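Local coordinates for protein esterase (Sinorhizobium meliloti 1021, PDB 4TX1) that probably hydrolyses acetyl esters of carbohydrates and aryl esters as an acetylesterase of the SGNH-hydrolase family, at residues A[96-101]-A[145-150]. Sequence-based numbering, arbitrary orientation.
Sequences VFMLGS and SPPPLC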
loop_
_atom_site.group_PDB
_atom_site.type_symbol
_atom_site.label_atom_id
_atom_site.label_comp_id
_atom_site.label_asym_id
_atom_site.label_seq_id
_atom_site.Cartn_x
_atom_site.Cartn_y
_atom_site.Cartn_z
ATOM N N VAL A 96 1.033 -25.791 8.579
ATOM C CA VAL A 96 0.144 -26.557 7.709
ATOM C C VAL A 96 -0.662 -25.604 6.816
ATOM O O VAL A 96 -1.435 -24.806 7.370
ATOM C CB VAL A 96 -0.857 -27.410 8.546
ATOM C CG1 VAL A 96 -1.708 -28.313 7.588
ATOM C CG2 VAL A 96 -0.006 -28.228 9.571
ATOM N N PHE A 97 -0.500 -25.708 5.511
ATOM C CA PHE A 97 -1.241 -24.883 4.552
ATOM C C PHE A 97 -2.410 -25.676 3.991
ATOM O O PHE A 97 -2.261 -26.829 3.560
ATOM C CB PHE A 97 -0.392 -24.459 3.388
ATOM C CG PHE A 97 0.723 -23.484 3.749
ATOM C CD1 PHE A 97 0.404 -22.224 4.219
ATOM C CD2 PHE A 97 2.054 -23.788 3.591
ATOM C CE1 PHE A 97 1.361 -21.320 4.506
ATOM C CE2 PHE A 97 3.060 -22.885 3.837
ATOM C CZ PHE A 97 2.719 -21.643 4.373
ATOM N N MET A 98 -3.569 -25.056 4.008
ATOM C CA MET A 98 -4.653 -25.567 3.178
ATOM C C MET A 98 -5.345 -24.434 2.420
ATOM O O MET A 98 -6.295 -23.779 2.925
ATOM C CB MET A 98 -5.656 -26.460 3.972
ATOM C CG MET A 98 -6.564 -27.201 3.000
ATOM S SD MET A 98 -7.608 -28.498 3.731
ATOM C CE MET A 98 -8.873 -27.469 4.460
ATOM N N LEU A 99 -4.838 -24.149 1.228
ATOM C CA LEU A 99 -5.310 -23.043 0.417
ATOM C C LEU A 99 -5.352 -23.466 -1.018
ATOM O O LEU A 99 -4.669 -24.414 -1.417
ATOM C CB LEU A 99 -4.396 -21.802 0.602
ATOM C CG LEU A 99 -4.416 -21.090 1.925
ATOM C CD1 LEU A 99 -3.279 -20.014 1.988
ATOM C CD2 LEU A 99 -5.778 -20.461 2.148
ATOM N N GLY A 100 -6.179 -22.768 -1.786
ATOM C CA GLY A 100 -6.343 -22.899 -3.225
ATOM C C GLY A 100 -7.763 -22.839 -3.719
ATOM O O GLY A 100 -7.978 -22.593 -4.913
ATOM N N SER A 101 -8.750 -23.127 -2.862
ATOM C CA SER A 101 -10.146 -23.065 -3.285
ATOM C C SER A 101 -10.535 -21.695 -3.825
ATOM O O SER A 101 -11.168 -21.595 -4.862
ATOM C CB SER A 101 -11.059 -23.480 -2.122
ATOM O OG SER A 101 -10.862 -24.862 -1.746
ATOM N N SER A 145 -3.725 -30.268 -0.042
ATOM C CA SER A 145 -4.582 -29.909 -1.153
ATOM C C SER A 145 -6.044 -29.954 -0.573
ATOM O O SER A 145 -6.429 -30.920 0.144
ATOM C CB SER A 145 -4.427 -30.759 -2.414
ATOM O OG SER A 145 -4.643 -32.127 -1.998
ATOM N N PRO A 146 -6.833 -28.885 -0.816
ATOM C CA PRO A 146 -8.141 -28.857 -0.209
ATOM C C PRO A 146 -9.041 -29.890 -0.988
ATOM O O PRO A 146 -8.799 -30.211 -2.161
ATOM C CB PRO A 146 -8.662 -27.431 -0.493
ATOM C CG PRO A 146 -7.893 -27.022 -1.735
ATOM C CD PRO A 146 -6.507 -27.640 -1.533
ATOM N N PRO A 147 -10.107 -30.354 -0.318
ATOM C CA PRO A 147 -11.073 -31.170 -1.068
ATOM C C PRO A 147 -11.604 -30.443 -2.254
ATOM O O PRO A 147 -11.928 -29.232 -2.197
ATOM C CB PRO A 147 -12.142 -31.475 -0.022
ATOM C CG PRO A 147 -11.487 -31.359 1.260
ATOM C CD PRO A 147 -10.470 -30.266 1.097
ATOM N N PRO A 148 -11.602 -31.083 -3.421
ATOM C CA PRO A 148 -11.966 -30.374 -4.601
ATOM C C PRO A 148 -13.435 -29.944 -4.742
ATOM O O PRO A 148 -14.313 -30.502 -4.094
ATOM C CB PRO A 148 -11.609 -31.298 -5.739
ATOM C CG PRO A 148 -11.389 -32.596 -5.109
ATOM C CD PRO A 148 -11.107 -32.444 -3.683
ATOM N N LEU A 149 -13.661 -28.933 -5.561
ATOM C CA LEU A 149 -14.956 -28.345 -5.757
ATOM C C LEU A 149 -15.876 -29.380 -6.404
ATOM O O LEU A 149 -15.379 -30.286 -7.138
ATOM C CB LEU A 149 -15.031 -27.080 -6.612
ATOM C CG LEU A 149 -14.154 -25.836 -6.318
ATOM C CD1 LEU A 149 -14.897 -24.575 -6.587
ATOM C CD2 LEU A 149 -13.383 -25.925 -5.060
ATOM N N CYS A 150 -17.149 -29.275 -6.077
ATOM C CA CYS A 150 -18.180 -30.092 -6.777
ATOM C C CYS A 150 -19.210 -29.218 -7.456
ATOM O O CYS A 150 -19.297 -28.014 -7.221
ATOM C CB CYS A 150 -18.818 -31.105 -5.812
ATOM S SG CYS A 150 -19.822 -30.361 -4.532
HETATM O O HOH W 1 -12.916 -26.607 -1.760
#
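Pro146 packs its ring against Met98 and Ser101, and Pro146 CB lies 4.1 Å from Met98 CG. Ser101 OG approaches the same Pro146 CB to 3.6 Å. CG of the ring also lies against Ser101 OG, and Pro146 CD is 3.7 Å from Leu99 O. With CG anti to the backbone N (chi1 -167°), the Met98 chain runs alongside residues 145-150, its CG 3.9 Å from Pro146 CA; Met98 SD stays near that CA and also reaches Pro147 CD, at 4.3 Å. No direct hydrogen bond joins the two segments; a water does it instead, accepting from Ser101 OG at 2.7 Å and donating to Pro147 O at 2.8 Å. Leu149 CD2 comes loosely up to Ser101 OG. Val96 and Ser145 belong to neighbouring parallel strands of the central sheet of an alpha/beta SGNH hydrolase, and the contact joins the loops leaving their C-terminal ends. Gly100 and Ser101 probably begin the family's Gly-X-Asn-Asp block, whose Asn in relatives helps form the oxyanion hole. Gly100, at phi 139° and psi -22°, occupies a backbone region open essentially to glycine alone. Leu23 of helix 22-25 touches Met98, Ser101 and Pro146, and the Ser101 side chain lies near, without touching, the probable triad Ser22, His202 and Asp199. Tyr175 of helix 171-182 packs on Pro146 and hydrogen-bonds Leu99 O, while Ser145 OG is held by Asp188.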